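Local coordinates for SusD superfamily protein (PDB 3HDX) that probably binds polysaccharide at the outer membrane of Bacteroides thetaiotaomicron, as a SusD homolog linked to carbohydrate metabolism, at residues 185-188 with 189-192; 194-197 with 198-202. All coordinates share one frame; numbering follows the deposited sequence.

Contact 1. Residues 185-188 with 189-192. With EDO (1,2-ethanediol), chain L; EDO (1,2-ethanediol), chain B.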
loop_
_atom_site.group_PDB
_atom_site.type_symbol
_atom_site.label_atom_id
_atom_site.label_comp_id
_atom_site.label_asym_id
_atom_site.label_seq_id
_atom_site.Cartn_x
_atom_site.Cartn_y
_atom_site.Cartn_z
ATOM N N TYR A 185 -14.417 -21.032 -1.935
ATOM C CA TYR A 185 -14.479 -20.791 -0.503
ATOM C C TYR A 185 -13.125 -20.835 0.174
ATOM O O TYR A 185 -12.175 -21.386 -0.362
ATOM C CB TYR A 185 -15.406 -21.781 0.198
ATOM C CG TYR A 185 -14.838 -23.144 0.432
ATOM C CD1 TYR A 185 -14.740 -24.066 -0.611
ATOM C CD2 TYR A 185 -14.414 -23.537 1.720
ATOM C CE1 TYR A 185 -14.242 -25.368 -0.383
ATOM C CE2 TYR A 185 -13.905 -24.824 1.951
ATOM C CZ TYR A 185 -13.825 -25.731 0.885
ATOM O OH TYR A 185 -13.317 -27.010 1.082
ATOM N N GLY A 186 -13.109 -20.287 1.389
ATOM C CA GLY A 186 -11.959 -20.328 2.295
ATOM C C GLY A 186 -10.627 -19.962 1.690
ATOM O O GLY A 186 -10.439 -18.834 1.246
ATOM N N ALA A 187 -9.725 -20.938 1.621
ATOM C CA ALA A 187 -8.375 -20.731 1.071
ATOM C C ALA A 187 -8.343 -20.174 -0.344
ATOM O O ALA A 187 -7.490 -19.387 -0.686
ATOM C CB ALA A 187 -7.537 -22.023 1.172
ATOM N N GLN A 188 -9.343 -20.531 -1.148
ATOM C CA GLN A 188 -9.414 -20.050 -2.518
ATOM C C GLN A 188 -9.528 -18.542 -2.639
ATOM O O GLN A 188 -9.123 -17.985 -3.660
ATOM C CB GLN A 188 -10.586 -20.710 -3.253
ATOM C CG GLN A 188 -10.399 -22.225 -3.434
ATOM C CD GLN A 188 -11.640 -22.876 -4.056
ATOM O OE1 GLN A 188 -12.754 -22.781 -3.530
ATOM N NE2 GLN A 188 -11.429 -23.574 -5.164
ATOM N N TRP A 189 -10.136 -17.895 -1.638
ATOM C CA TRP A 189 -10.272 -16.433 -1.655
ATOM C C TRP A 189 -9.234 -15.693 -0.805
ATOM O O TRP A 189 -9.216 -14.452 -0.819
ATOM C CB TRP A 189 -11.675 -16.031 -1.241
ATOM C CG TRP A 189 -12.779 -16.378 -2.185
ATOM C CD1 TRP A 189 -13.872 -17.178 -1.930
ATOM C CD2 TRP A 189 -12.947 -15.872 -3.506
ATOM N NE1 TRP A 189 -14.711 -17.184 -3.027
ATOM C CE2 TRP A 189 -14.171 -16.387 -4.006
ATOM C CE3 TRP A 189 -12.188 -15.020 -4.327
ATOM C CZ2 TRP A 189 -14.631 -16.077 -5.304
ATOM C CZ3 TRP A 189 -12.669 -14.697 -5.612
ATOM C CH2 TRP A 189 -13.875 -15.224 -6.076
ATOM N N GLN A 190 -8.413 -16.428 -0.041
ATOM C CA GLN A 190 -7.372 -15.788 0.801
ATOM C C GLN A 190 -6.393 -15.022 -0.093
ATOM O O GLN A 190 -5.947 -15.524 -1.115
ATOM C CB GLN A 190 -6.595 -16.820 1.601
ATOM C CG GLN A 190 -7.383 -17.457 2.707
ATOM C CD GLN A 190 -6.635 -18.595 3.386
ATOM O OE1 GLN A 190 -5.424 -18.754 3.186
ATOM N NE2 GLN A 190 -7.344 -19.355 4.251
ATOM N N GLY A 191 -6.071 -13.792 0.290
ATOM C CA GLY A 191 -5.173 -12.978 -0.543
ATOM C C GLY A 191 -5.773 -12.477 -1.826
ATOM O O GLY A 191 -5.040 -12.013 -2.699
ATOM N N LYS A 192 -7.101 -12.582 -1.956
ATOM C CA LYS A 192 -7.804 -12.164 -3.173
ATOM C C LYS A 192 -8.878 -11.121 -2.836
ATOM O O LYS A 192 -8.878 -9.998 -3.379
ATOM C CB LYS A 192 -8.329 -13.402 -3.936
ATOM C CG LYS A 192 -7.139 -14.317 -4.322
ATOM C CD LYS A 192 -7.428 -15.359 -5.362
ATOM C CE LYS A 192 -6.140 -16.053 -5.800
ATOM N NZ LYS A 192 -6.434 -17.062 -6.882
HETATM C C1 EDO L . -14.808 -24.853 -6.451
HETATM O O1 EDO L . -14.095 -23.612 -6.635
HETATM C C2 EDO L . -14.222 -25.646 -5.298
HETATM O O2 EDO L . -14.576 -25.010 -4.064
HETATM C C1 EDO B . -11.173 -17.202 -7.933
HETATM O O1 EDO B . -9.751 -17.151 -7.756
HETATM C C2 EDO B . -11.753 -17.853 -6.689
HETATM O O2 EDO B . -11.307 -19.206 -6.560
HETATM O O HOH W 1 -7.612 -19.147 -5.511
#

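Contact 2. Residues 194-197 with 198-202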
loop_
_atom_site.group_PDB
_atom_site.type_symbol
_atom_site.label_atom_id
_atom_site.label_comp_id
_atom_site.label_asym_id
_atom_site.label_seq_id
_atom_site.Cartn_x
_atom_site.Cartn_y
_atom_site.Cartn_z
ATOM N N PHE A 194 -10.953 -8.519 -0.122
ATOM C CA PHE A 194 -10.799 -7.643 1.016
ATOM C C PHE A 194 -11.526 -8.329 2.199
ATOM O O PHE A 194 -12.726 -8.634 2.090
ATOM C CB PHE A 194 -11.446 -6.312 0.637
ATOM C CG PHE A 194 -10.971 -5.146 1.408
ATOM C CD1 PHE A 194 -11.523 -4.838 2.621
ATOM C CD2 PHE A 194 -10.052 -4.257 0.846
ATOM C CE1 PHE A 194 -11.102 -3.754 3.329
ATOM C CE2 PHE A 194 -9.649 -3.133 1.561
ATOM C CZ PHE A 194 -10.204 -2.888 2.790
ATOM N N ASN A 195 -10.811 -8.611 3.284
ATOM C CA ASN A 195 -11.400 -9.285 4.434
ATOM C C ASN A 195 -11.488 -8.324 5.609
ATOM O O ASN A 195 -11.087 -7.142 5.525
ATOM C CB ASN A 195 -10.592 -10.570 4.730
ATOM C CG ASN A 195 -9.150 -10.288 5.159
ATOM O OD1 ASN A 195 -8.929 -9.608 6.155
ATOM N ND2 ASN A 195 -8.174 -10.836 4.418
ATOM N N LYS A 196 -12.013 -8.809 6.726
ATOM C CA LYS A 196 -12.222 -7.939 7.881
ATOM C C LYS A 196 -10.904 -7.274 8.329
ATOM O O LYS A 196 -10.891 -6.072 8.691
ATOM C CB LYS A 196 -12.829 -8.693 9.045
ATOM C CG LYS A 196 -13.418 -7.820 10.142
ATOM C CD LYS A 196 -13.773 -8.595 11.419
ATOM C CE LYS A 196 -14.860 -9.648 11.304
ATOM N NZ LYS A 196 -16.175 -9.012 10.911
ATOM N N LEU A 197 -9.809 -8.049 8.332
ATOM C CA LEU A 197 -8.503 -7.511 8.739
ATOM C C LEU A 197 -7.928 -6.527 7.720
ATOM O O LEU A 197 -7.217 -5.572 8.100
ATOM C CB LEU A 197 -7.518 -8.593 9.137
ATOM C CG LEU A 197 -7.984 -9.472 10.305
ATOM C CD1 LEU A 197 -6.835 -10.468 10.742
ATOM C CD2 LEU A 197 -8.475 -8.586 11.515
ATOM N N SER A 198 -8.249 -6.731 6.435
ATOM C CA SER A 198 -7.882 -5.731 5.407
ATOM C C SER A 198 -8.442 -4.362 5.832
ATOM O O SER A 198 -7.737 -3.348 5.833
ATOM C CB SER A 198 -8.468 -6.109 4.042
ATOM O OG SER A 198 -8.197 -7.455 3.691
ATOM N N ALA A 199 -9.715 -4.328 6.224
ATOM C CA ALA A 199 -10.356 -3.054 6.662
ATOM C C ALA A 199 -9.682 -2.483 7.900
ATOM O O ALA A 199 -9.404 -1.283 7.976
ATOM C CB ALA A 199 -11.866 -3.242 6.884
ATOM N N TYR A 200 -9.427 -3.349 8.889
ATOM C CA TYR A 200 -8.686 -2.899 10.084
ATOM C C TYR A 200 -7.309 -2.323 9.751
ATOM O O TYR A 200 -6.868 -1.385 10.417
ATOM C CB TYR A 200 -8.579 -3.990 11.155
ATOM C CG TYR A 200 -9.797 -4.145 12.043
ATOM C CD1 TYR A 200 -10.103 -3.184 12.987
ATOM C CD2 TYR A 200 -10.639 -5.237 11.930
ATOM C CE1 TYR A 200 -11.204 -3.314 13.825
ATOM C CE2 TYR A 200 -11.731 -5.403 12.800
ATOM C CZ TYR A 200 -12.023 -4.444 13.722
ATOM O OH TYR A 200 -13.096 -4.553 14.555
ATOM N N SER A 201 -6.654 -2.872 8.737
ATOM C CA SER A 201 -5.321 -2.401 8.342
ATOM C C SER A 201 -5.388 -0.987 7.790
ATOM O O SER A 201 -4.492 -0.177 8.072
ATOM C CB SER A 201 -4.614 -3.360 7.354
ATOM O OG SER A 201 -5.071 -3.234 6.021
ATOM N N VAL A 202 -6.450 -0.686 7.037
ATOM C CA VAL A 202 -6.643 0.664 6.513
ATOM C C VAL A 202 -6.893 1.595 7.700
ATOM O O VAL A 202 -6.356 2.704 7.725
ATOM C CB VAL A 202 -7.731 0.732 5.396
ATOM C CG1 VAL A 202 -7.831 2.163 4.848
ATOM C CG2 VAL A 202 -7.423 -0.259 4.282
#

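Contact 1. Residues 185-188 with 189-192
Trp189 and Gln190 close a short 3-10 turn on Gly186 and Ala187, in a surface loop of this SusD-family protein. The loop runs between helix 152-169 and helix 196-209. Trp189 N gives a bond of 3.0 Å to Gly186 O, and Gln190 N gives one of 3.2 Å to Ala187 O. In both, the donor sits above the carbonyl plane rather than on a lone pair. Gly186 has a positive phi of 48°, and Tyr185 CD2 would crowd a side chain there.

The side chains spread from this turn in different directions. The indole of Trp189 runs back toward Tyr185, with CD1 3.9 Å from Tyr185 N. Its NE1 bonds to Tyr181 O, and its ring meets that of Tyr181 edge-to-face. An ethanediol, probably from the crystallisation liquor, lies over one indole face, its C2 offset toward the rim and 3.4 Å from Trp189 CH2.

Gln188 has CG beside its backbone N (chi1 -66°), and the extended chain carries its amide back toward Tyr185. There Gln188 OE1 accepts from Tyr185 N at 2.9 Å, with an N-H...O angle of 159°. A second ethanediol bonds to both ends of the same amide. Its O2 donates to OE1 and also sits at the edge of the Tyr185 ring, in its plane. Together these bonds probably hold the amide in one rotation in the crystal.

Gln190 lays its amide alongside Ala187, with NE2 3.6 Å from Ala187 CA. The ends of this amide bond to Gln173 and Asn231. Lys192 runs extended past Gln188 O, and its NZ bonds to Asn250 OD1. One water links Lys192 to Gln188, donating to Gln188 O at 2.7 Å and accepting from Lys192 NZ at 2.8 Å.

Contact 2. Residues 194-197 with 198-202
Asn195 and Ser198 form a capping box at the N terminus of helix 196-209. Asn195 OD1 accepts from Ser198 N at 3.0 Å and, weakly, from Leu197 N. In return Ser198 OG accepts from Asn195 N at 2.9 Å, a nearly straight bond (163°). With chi1 at 65°, Asn195 CG is flanked by its own backbone N and C, and this swings OD1 onto the first turn. With an alanine in place of Asn195, Ser198 N is likely to lose its side-chain acceptor, leaving the helix start less firmly capped. Ser198 OG also bonds to Ile258 O. Backbone bonds follow from Ala199 N to Asn195 O and from Tyr200 N to Lys196 O. In one of its two conformers, Ser201 OG adds a bond to Ser198 O at 2.7 Å.

Apolar contacts centre on Phe194. Ser198 CB sits over the middle of its ring in a CH-pi contact, 3.6 Å from the centroid. Phe194 CE1 meets Ala199 CB, and Val202 CG2 comes to the ring edge. The Lys196 chain lies beside Tyr200, pointing the same way.

The contact is buried. Phe194 and Val202 pack on helix 104-129, Ala199 on helix 152-169, and Leu197 and Tyr200 on helix 213-226.

The two contacts follow each other in series along the chain and neither nest nor cross. After helix 152-169 the chain runs through a long loop at the surface. Contact 1 closes a tight turn late in that loop. The chain then passes inward, and contact 2 opens almost at once, where helix 196-209 begins. The centres are about 14 Å apart, and the two contacts do not touch beyond adjoining in sequence. Tyr174 bonds near both, to the backbone of Gly186 and to Phe194 O. Together they take the chain from the surface loop into the helical core, between helices 104-129, 152-169 and 213-226.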